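Local coordinates for protein laccase (Botrytis aclada, PDB 3SQR) that oxidises phenolic substrates such as hydroquinones with copper ions, reducing dioxygen to water, and probably serves in lignin degradation and detoxification of lignin-derived products, at residues E117-S122 and S172-D177; P149-T154 and C561-A566; E208-I213 and I528-S533. All blocks are in the same frame, centred on the assembly; numbering follows the deposited sequence.

Contact 1: E117-S122 and S172-D177. With NAG (2-acetamido-2-deoxy-beta-D-glucopyranose), chain B; NAG (2-acetamido-2-deoxy-beta-D-glucopyranose), chain H.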
# COMPACT_ATOMS: atom_id res chain seq x y z
N GLU A 117 -0.01 14.53 19.79
CA GLU A 117 0.47 14.60 21.15
C GLU A 117 0.82 13.24 21.76
O GLU A 117 1.72 13.15 22.59
CB GLU A 117 -0.59 15.27 22.03
CG GLU A 117 -0.70 16.77 21.78
CD GLU A 117 -1.11 17.51 23.04
OE1 GLU A 117 -2.10 17.08 23.71
OE2 GLU A 117 -0.40 18.50 23.38
N HIS A 118 0.10 12.18 21.37
CA HIS A 118 0.08 10.90 22.12
C HIS A 118 0.48 9.66 21.31
O HIS A 118 0.22 8.54 21.74
CB HIS A 118 -1.30 10.70 22.77
CG HIS A 118 -1.70 11.81 23.69
ND1 HIS A 118 -0.86 12.29 24.68
CD2 HIS A 118 -2.83 12.56 23.76
CE1 HIS A 118 -1.46 13.29 25.31
NE2 HIS A 118 -2.66 13.47 24.78
N ASN A 119 1.01 9.85 20.10
CA ASN A 119 1.59 8.75 19.32
C ASN A 119 2.91 9.23 18.74
O ASN A 119 3.01 10.40 18.31
CB ASN A 119 0.75 8.35 18.06
CG ASN A 119 -0.51 7.61 18.31
OD1 ASN A 119 -1.25 7.42 17.39
ND2 ASN A 119 -0.78 7.17 19.54
N GLY A 120 3.89 8.35 18.65
CA GLY A 120 4.95 8.46 17.67
C GLY A 120 4.31 8.38 16.27
O GLY A 120 3.15 8.09 16.14
N THR A 121 5.13 8.52 15.26
CA THR A 121 4.68 8.24 13.90
C THR A 121 5.92 7.92 13.06
O THR A 121 7.03 8.14 13.43
CB THR A 121 3.88 9.39 13.33
OG1 THR A 121 3.13 8.93 12.17
CG2 THR A 121 4.78 10.59 12.93
N SER A 122 5.71 7.45 11.84
CA SER A 122 6.79 7.00 11.02
C SER A 122 6.15 6.81 9.67
O SER A 122 5.17 6.09 9.60
CB SER A 122 7.24 5.62 11.47
OG SER A 122 8.39 5.30 10.74
N SER A 172 1.79 1.53 13.69
CA SER A 172 0.56 0.96 14.21
C SER A 172 -0.61 1.25 13.24
O SER A 172 -0.41 1.14 12.00
CB SER A 172 0.32 1.41 15.70
OG SER A 172 -0.91 0.86 16.20
N LEU A 173 -1.82 1.52 13.72
CA LEU A 173 -2.99 1.58 12.83
C LEU A 173 -3.27 2.95 12.26
O LEU A 173 -4.34 3.17 11.72
CB LEU A 173 -4.25 1.14 13.62
CG LEU A 173 -4.24 -0.26 14.19
CD1 LEU A 173 -5.41 -0.40 15.24
CD2 LEU A 173 -4.43 -1.26 13.09
N GLN A 174 -2.30 3.85 12.34
CA GLN A 174 -2.59 5.27 12.05
C GLN A 174 -3.15 5.50 10.68
O GLN A 174 -3.94 6.38 10.52
CB GLN A 174 -1.38 6.14 12.20
CG GLN A 174 -0.95 6.30 13.65
CD GLN A 174 0.33 7.12 13.84
OE1 GLN A 174 1.18 7.18 12.97
NE2 GLN A 174 0.50 7.72 15.05
N TYR A 175 -2.71 4.74 9.69
CA TYR A 175 -3.26 5.07 8.35
C TYR A 175 -4.74 4.77 8.26
O TYR A 175 -5.45 5.30 7.37
CB TYR A 175 -2.45 4.47 7.17
CG TYR A 175 -2.79 3.05 6.78
CD1 TYR A 175 -3.85 2.79 5.99
CD2 TYR A 175 -2.06 1.98 7.24
CE1 TYR A 175 -4.20 1.55 5.62
CE2 TYR A 175 -2.41 0.66 6.86
CZ TYR A 175 -3.47 0.47 6.04
OH TYR A 175 -3.90 -0.78 5.61
N GLY A 176 -5.25 3.96 9.19
CA GLY A 176 -6.68 3.73 9.31
C GLY A 176 -7.50 4.93 9.71
O GLY A 176 -8.72 4.98 9.47
N ASP A 177 -6.82 5.88 10.33
CA ASP A 177 -7.47 7.10 10.79
C ASP A 177 -7.21 8.25 9.80
O ASP A 177 -7.46 9.40 10.11
CB ASP A 177 -7.01 7.46 12.17
CG ASP A 177 -7.80 6.73 13.28
OD1 ASP A 177 -8.78 6.00 12.97
OD2 ASP A 177 -7.47 7.02 14.48
C1 NAG B . -1.98 6.46 19.82
C2 NAG B . -2.01 5.34 20.82
C3 NAG B . -3.35 4.66 21.08
C4 NAG B . -4.34 5.74 21.41
C5 NAG B . -4.27 6.87 20.36
C6 NAG B . -5.05 8.10 20.77
C7 NAG B . 0.33 4.55 20.88
C8 NAG B . 1.18 3.35 20.54
N2 NAG B . -0.97 4.36 20.60
O3 NAG B . -3.16 3.71 22.12
O4 NAG B . -5.66 5.28 21.41
O5 NAG B . -2.97 7.36 20.16
O6 NAG B . -5.40 8.82 19.61
O7 NAG B . 0.85 5.55 21.37
C1 NAG H . -5.83 13.33 19.30
C2 NAG H . -5.07 12.64 20.39
C3 NAG H . -6.04 11.97 21.33
C4 NAG H . -7.06 12.95 21.89
C5 NAG H . -7.70 13.64 20.70
C6 NAG H . -8.72 14.68 21.20
C7 NAG H . -3.05 11.59 19.58
C8 NAG H . -2.52 10.36 18.91
N2 NAG H . -4.31 11.56 19.78
O3 NAG H . -5.30 11.34 22.34
O4 NAG H . -8.05 12.22 22.59
O5 NAG H . -6.67 14.29 19.96
O6 NAG H . -8.01 15.68 21.89
O7 NAG H . -2.32 12.52 19.88

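Contact 2: P149-T154 and C561-A566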
# COMPACT_ATOMS: atom_id res chain seq x y z
N PRO A 149 6.34 12.95 19.28
CA PRO A 149 5.56 14.17 19.29
C PRO A 149 6.44 15.40 19.37
O PRO A 149 7.37 15.51 20.22
CB PRO A 149 4.64 13.99 20.50
CG PRO A 149 4.34 12.57 20.48
CD PRO A 149 5.71 11.96 20.15
N GLY A 150 6.21 16.29 18.41
CA GLY A 150 6.95 17.55 18.30
C GLY A 150 8.27 17.44 17.58
O GLY A 150 8.86 18.47 17.28
N ASP A 151 8.78 16.22 17.27
CA ASP A 151 9.98 16.10 16.55
C ASP A 151 9.68 16.11 15.02
O ASP A 151 8.53 15.91 14.60
CB ASP A 151 10.69 14.83 16.95
CG ASP A 151 12.13 14.82 16.56
OD1 ASP A 151 12.68 15.88 16.21
OD2 ASP A 151 12.76 13.72 16.61
N THR A 152 10.73 16.32 14.27
CA THR A 152 10.76 16.30 12.82
C THR A 152 11.82 15.32 12.31
O THR A 152 12.95 15.27 12.84
CB THR A 152 11.00 17.71 12.24
OG1 THR A 152 9.93 18.56 12.70
CG2 THR A 152 11.05 17.66 10.65
N LEU A 153 11.45 14.58 11.26
CA LEU A 153 12.38 13.74 10.57
C LEU A 153 12.25 14.10 9.13
O LEU A 153 11.15 14.06 8.64
CB LEU A 153 12.05 12.28 10.73
CG LEU A 153 12.97 11.32 10.00
CD1 LEU A 153 14.52 11.53 10.21
CD2 LEU A 153 12.51 9.88 10.35
N THR A 154 13.39 14.39 8.52
CA THR A 154 13.44 14.69 7.06
C THR A 154 13.81 13.44 6.28
O THR A 154 14.92 12.96 6.32
CB THR A 154 14.40 15.84 6.78
OG1 THR A 154 13.96 16.99 7.53
CG2 THR A 154 14.43 16.16 5.22
N CYS A 561 15.95 8.68 17.45
CA CYS A 561 15.84 7.68 18.52
C CYS A 561 16.06 8.37 19.87
O CYS A 561 15.31 8.13 20.79
CB CYS A 561 16.89 6.59 18.35
SG CYS A 561 16.42 5.40 17.03
N ALA A 562 17.05 9.26 19.92
CA ALA A 562 17.24 10.06 21.14
C ALA A 562 15.96 10.78 21.56
O ALA A 562 15.52 10.68 22.72
CB ALA A 562 18.40 11.03 20.95
N ASN A 563 15.27 11.43 20.62
CA ASN A 563 14.03 12.10 20.94
C ASN A 563 12.90 11.17 21.27
O ASN A 563 12.05 11.48 22.12
CB ASN A 563 13.63 13.07 19.82
CG ASN A 563 14.66 14.15 19.64
OD1 ASN A 563 15.48 14.36 20.54
ND2 ASN A 563 14.69 14.78 18.45
N TRP A 564 12.88 10.00 20.63
CA TRP A 564 11.91 8.99 20.99
C TRP A 564 12.08 8.50 22.45
O TRP A 564 11.14 8.34 23.17
CB TRP A 564 12.03 7.77 20.05
CG TRP A 564 10.96 6.76 20.34
CD1 TRP A 564 11.16 5.50 20.73
CD2 TRP A 564 9.55 6.95 20.28
NE1 TRP A 564 10.00 4.87 20.92
CE2 TRP A 564 8.96 5.73 20.67
CE3 TRP A 564 8.72 8.02 19.98
CZ2 TRP A 564 7.59 5.56 20.78
CZ3 TRP A 564 7.36 7.84 20.08
CH2 TRP A 564 6.79 6.64 20.48
N ASN A 565 13.30 8.18 22.78
CA ASN A 565 13.62 7.69 24.12
C ASN A 565 13.32 8.73 25.21
O ASN A 565 13.04 8.34 26.35
CB ASN A 565 15.09 7.26 24.15
CG ASN A 565 15.32 5.95 23.42
OD1 ASN A 565 14.45 5.09 23.36
ND2 ASN A 565 16.51 5.81 22.84
N ALA A 566 13.45 10.02 24.86
CA ALA A 566 13.02 11.15 25.74
C ALA A 566 11.51 11.19 25.92
O ALA A 566 10.98 11.67 26.94
CB ALA A 566 13.54 12.50 25.24

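Contact 3: E208-I213 and I528-S533. With CU (copper (II) ion), chain D; NAG (2-acetamido-2-deoxy-beta-D-glucopyranose), chain C; NAG (2-acetamido-2-deoxy-beta-D-glucopyranose), chain B.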
# COMPACT_ATOMS: atom_id res chain seq x y z
N GLU A 208 -15.32 6.22 13.99
CA GLU A 208 -14.59 6.47 15.19
C GLU A 208 -13.13 6.07 14.90
O GLU A 208 -12.86 5.40 13.94
CB GLU A 208 -15.15 5.65 16.33
CG GLU A 208 -15.15 4.12 16.08
CD GLU A 208 -16.22 3.62 15.10
OE1 GLU A 208 -17.32 4.18 15.14
OE2 GLU A 208 -15.97 2.65 14.29
N SER A 209 -12.21 6.46 15.77
CA SER A 209 -10.80 6.15 15.57
C SER A 209 -10.66 4.65 15.64
O SER A 209 -11.18 4.00 16.54
CB SER A 209 -9.94 6.75 16.66
OG SER A 209 -8.55 6.36 16.61
N VAL A 210 -9.83 4.12 14.76
CA VAL A 210 -9.49 2.71 14.75
C VAL A 210 -8.92 2.32 16.12
O VAL A 210 -9.00 1.15 16.55
CB VAL A 210 -8.43 2.45 13.60
CG1 VAL A 210 -7.13 3.16 13.87
CG2 VAL A 210 -8.13 0.98 13.45
N PHE A 211 -8.25 3.25 16.75
CA PHE A 211 -7.61 2.99 18.05
C PHE A 211 -8.63 2.72 19.16
O PHE A 211 -8.26 2.12 20.20
CB PHE A 211 -6.64 4.06 18.47
CG PHE A 211 -5.46 4.19 17.57
CD1 PHE A 211 -4.45 3.25 17.64
CD2 PHE A 211 -5.38 5.21 16.65
CE1 PHE A 211 -3.37 3.31 16.83
CE2 PHE A 211 -4.29 5.30 15.79
CZ PHE A 211 -3.27 4.37 15.90
N GLU A 212 -9.86 3.13 18.95
CA GLU A 212 -10.95 2.80 19.89
C GLU A 212 -11.47 1.39 19.76
O GLU A 212 -12.10 0.84 20.70
CB GLU A 212 -12.07 3.81 19.73
CG GLU A 212 -11.53 5.16 20.13
CD GLU A 212 -12.50 6.09 20.76
OE1 GLU A 212 -13.64 6.19 20.24
OE2 GLU A 212 -12.07 6.79 21.72
N ILE A 213 -11.23 0.78 18.61
CA ILE A 213 -11.79 -0.52 18.33
C ILE A 213 -10.75 -1.62 18.27
O ILE A 213 -11.09 -2.79 18.04
CB ILE A 213 -12.69 -0.46 17.09
CG1 ILE A 213 -12.03 0.28 15.98
CG2 ILE A 213 -13.94 0.42 17.39
CD1 ILE A 213 -12.89 0.43 14.73
N ILE A 528 -3.41 -5.90 5.69
CA ILE A 528 -4.64 -5.72 6.46
C ILE A 528 -4.15 -5.20 7.82
O ILE A 528 -3.35 -5.86 8.49
CB ILE A 528 -5.42 -7.02 6.60
CG1 ILE A 528 -5.99 -7.49 5.26
CG2 ILE A 528 -6.56 -6.83 7.69
CD1 ILE A 528 -6.55 -8.95 5.26
N ALA A 529 -4.52 -3.97 8.16
CA ALA A 529 -3.90 -3.30 9.25
C ALA A 529 -4.04 -4.09 10.54
O ALA A 529 -3.09 -4.16 11.30
CB ALA A 529 -4.46 -1.83 9.43
N TRP A 530 -5.22 -4.69 10.77
CA TRP A 530 -5.37 -5.54 11.94
C TRP A 530 -4.36 -6.66 11.96
O TRP A 530 -3.81 -6.92 13.04
CB TRP A 530 -6.76 -6.12 12.05
CG TRP A 530 -7.88 -5.14 11.86
CD1 TRP A 530 -8.83 -5.18 10.92
CD2 TRP A 530 -8.19 -4.02 12.70
NE1 TRP A 530 -9.73 -4.17 11.10
CE2 TRP A 530 -9.36 -3.46 12.22
CE3 TRP A 530 -7.64 -3.52 13.89
CZ2 TRP A 530 -9.97 -2.37 12.83
CZ3 TRP A 530 -8.22 -2.45 14.48
CH2 TRP A 530 -9.37 -1.88 13.93
N HIS A 531 -4.11 -7.28 10.80
CA HIS A 531 -3.22 -8.45 10.73
C HIS A 531 -1.79 -8.03 10.93
O HIS A 531 -1.05 -8.67 11.68
CB HIS A 531 -3.40 -9.18 9.40
CG HIS A 531 -4.77 -9.78 9.25
ND1 HIS A 531 -5.14 -10.52 8.16
CD2 HIS A 531 -5.87 -9.71 10.04
CE1 HIS A 531 -6.39 -10.91 8.30
NE2 HIS A 531 -6.85 -10.45 9.45
N ALA A 532 -1.40 -6.90 10.35
CA ALA A 532 -0.09 -6.34 10.63
C ALA A 532 0.11 -6.08 12.09
O ALA A 532 1.13 -6.44 12.68
CB ALA A 532 0.13 -5.01 9.78
N SER A 533 -0.88 -5.46 12.71
CA SER A 533 -0.82 -5.14 14.14
C SER A 533 -0.79 -6.42 15.04
O SER A 533 -0.14 -6.41 16.12
CB SER A 533 -1.99 -4.30 14.52
OG SER A 533 -1.68 -2.96 14.22
CU CU D . -3.84 -10.77 6.63
C1 NAG C . -6.24 4.79 22.61
C2 NAG C . -7.73 4.99 22.53
C3 NAG C . -8.44 4.34 23.71
C4 NAG C . -7.90 2.91 23.95
C5 NAG C . -6.40 2.90 23.98
C6 NAG C . -5.73 1.53 24.20
C7 NAG C . -8.49 7.06 21.47
C8 NAG C . -8.75 8.54 21.67
N2 NAG C . -8.01 6.42 22.51
O3 NAG C . -9.78 4.29 23.36
O4 NAG C . -8.38 2.39 25.18
O5 NAG C . -5.97 3.43 22.72
O6 NAG C . -6.23 0.68 23.21
O7 NAG C . -8.74 6.48 20.45
C1 NAG B . -1.98 6.46 19.82
C2 NAG B . -2.01 5.34 20.82
C3 NAG B . -3.35 4.66 21.08
C4 NAG B . -4.34 5.74 21.41
C5 NAG B . -4.27 6.87 20.36
C6 NAG B . -5.05 8.10 20.77
C7 NAG B . 0.33 4.55 20.88
C8 NAG B . 1.18 3.35 20.54
N2 NAG B . -0.97 4.36 20.60
O3 NAG B . -3.16 3.71 22.12
O4 NAG B . -5.66 5.28 21.41
O5 NAG B . -2.97 7.36 20.16
O6 NAG B . -5.40 8.82 19.61
O7 NAG B . 0.85 5.55 21.37

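Contact 1: E117-S122 and S172-D177
Residues 117-122, an irregular loop, pass a short 3-10 turn in 172-177 with Thr121 and Gln174 nearest in backbone, their CA atoms 8.1 Å apart, and the Gln174 side chain spans that gap. Its chain is extended beyond CG (chi2 177°), which carries the terminal amide to the loop, where both of its ends are used. NE2 of Gln174 donates to OD1 of Asn119 at 2.9 Å, in a nearly straight bond (166°) that keeps to the plane of the glutamine amide. A second bond from NE2 reaches the backbone O of Gly120, also at 2.9 Å but more bent. On the other side of the amide, OG1 of Thr121 donates to OE1 of Gln174 at 2.7 Å, and Ser169 OG is a further partner of OE1. Three bonds across the contact thus fix the rotation of a buried amide. Both loops belong to the first cupredoxin-like domain of this multicopper oxidase, and 172-177 follows closely after the copper ligands His168 and His170. Asn119 is also an N-glycosylation site, in the sequon Asn-Gly-Thr whose threonine is Thr121: ND2 is bonded covalently to C1 of a NAG and donates to the backbone O of His118. A second NAG, through O7, accepts from the backbone N of His118 at 2.9 Å.

Contact 2: P149-T154 and C561-A566
A polar side-chain bond with a small apolar contact beside it joins the lead-in to an edge strand of the first cupredoxin-like domain to the C-terminal helix. Residues 149-151 form the turn that precedes strand 152-158, an outermost strand of its four-stranded sheet, while residues 561-566 lie on helix 551-567, more than 400 residues further along the chain. The contact is partly buried and lies away from the copper sites.

Asp151 and Asn563 carry the polar part. Asp151 has CG anti to its own N (chi1 -163°), which turns the carboxylate toward the helix, and Asn563 projects from the helix to meet it, the two side chains crossing at about a right angle. ND2 of Asn563 donates to OD2 of Asp151 at 2.9 Å, and the bond is straight, at 165°. The approach is uneven: the acceptor lies in the amide plane of Asn563, yet the donor sits well above the carboxylate plane of Asp151, 58° out of it. The two planes themselves are steeply inclined to each other. CB of Asn563 also packs against OD2 of Asp151, at 3.4 Å.

The smaller apolar part pairs Pro149 with Trp564, one residue further along the helix. Trp564 reaches back toward the turn, and its indole is met at the edge. Around these pairs, a disulfide between Cys561 and Cys145 ties the same helix covalently to the first domain, and Leu153 packs on Ile556 and Thr560 of that helix. Asp151 has a local task as well, since OD1 accepts a weak bond from the backbone N of Thr152 at 2.8 Å. The apolar pair is looser, with CD of Pro149 4.4 Å from CZ3 of Trp564.

Contact 3: E208-I213 and I528-S533
Apolar packing between Trp530 and the pair Val210 and Ile213 accounts for the contact between these two segments. Trp530 leans out from helix 529-533 and presents the six-membered part of its indole to the start of helix 210-217. CG1 of Ile213 meets that ring at its edge, near the ring plane, 4.0 Å from CH2 of Trp530. The Val210 side chain runs past that of Trp530 in the opposite direction; the modelled approach of Val210 CG2 to Trp530 CH2 is too short for two carbons and its exact value is doubtful.

Polar bonds gather at the start of helix 210-217. Ser209 is the N-cap of this helix: its OG accepts from the backbone N of Phe211 at 3.1 Å, and Asp177 OD2 is a second partner of the same hydroxyl. Asp177 also accepts from the backbone N of Val210 through OD1, so one carboxylate serves both the cap and the first turn.

Metal coordination distinguishes the second segment. ND1 of His531 binds the type 1 copper at 2.0 Å, with His463 and Cys526 as the other ligands seen. CG2 of Ile528 sits 3.7 Å above the His531 ring, over its centre, while Trp530, the residue before the ligand, faces the second domain.

Glycan contacts line the far side of helix 210-217, where CB of Phe211 approaches O4 of the NAG bonded to Asn119 at 3.3 Å.

Trp530 also packs on Trp214 and Ala217 of helix 210-217 and on Ile272, while strand 86-91 touches Ser209 and Phe211 through Ser87 and Met89, so the short copper-bearing helix rests against second-domain elements that themselves abut the first domain.

The three contacts lie on the same side of the chain's centre and form a chain of neighbours. Contact 1 is central: its centre is about 14 Å from that of contact 2 and about 10 Å from that of contact 3, whereas the centres of contacts 2 and 3 are about 24 Å apart. Pro149 and Trp564 of contact 2 pack on the loop 117-122, and Leu173 of contact 1 packs on Ser533 of contact 3. Along the sequence, contacts 1 and 2 cross, contact 1 closes before contact 3 opens, and contact 3 is nested within contact 2. Contact 1 is internal to the first domain, contact 2 ties that domain to the C-terminal helix, and contact 3 joins the second domain to the third, which carries the type 1 copper.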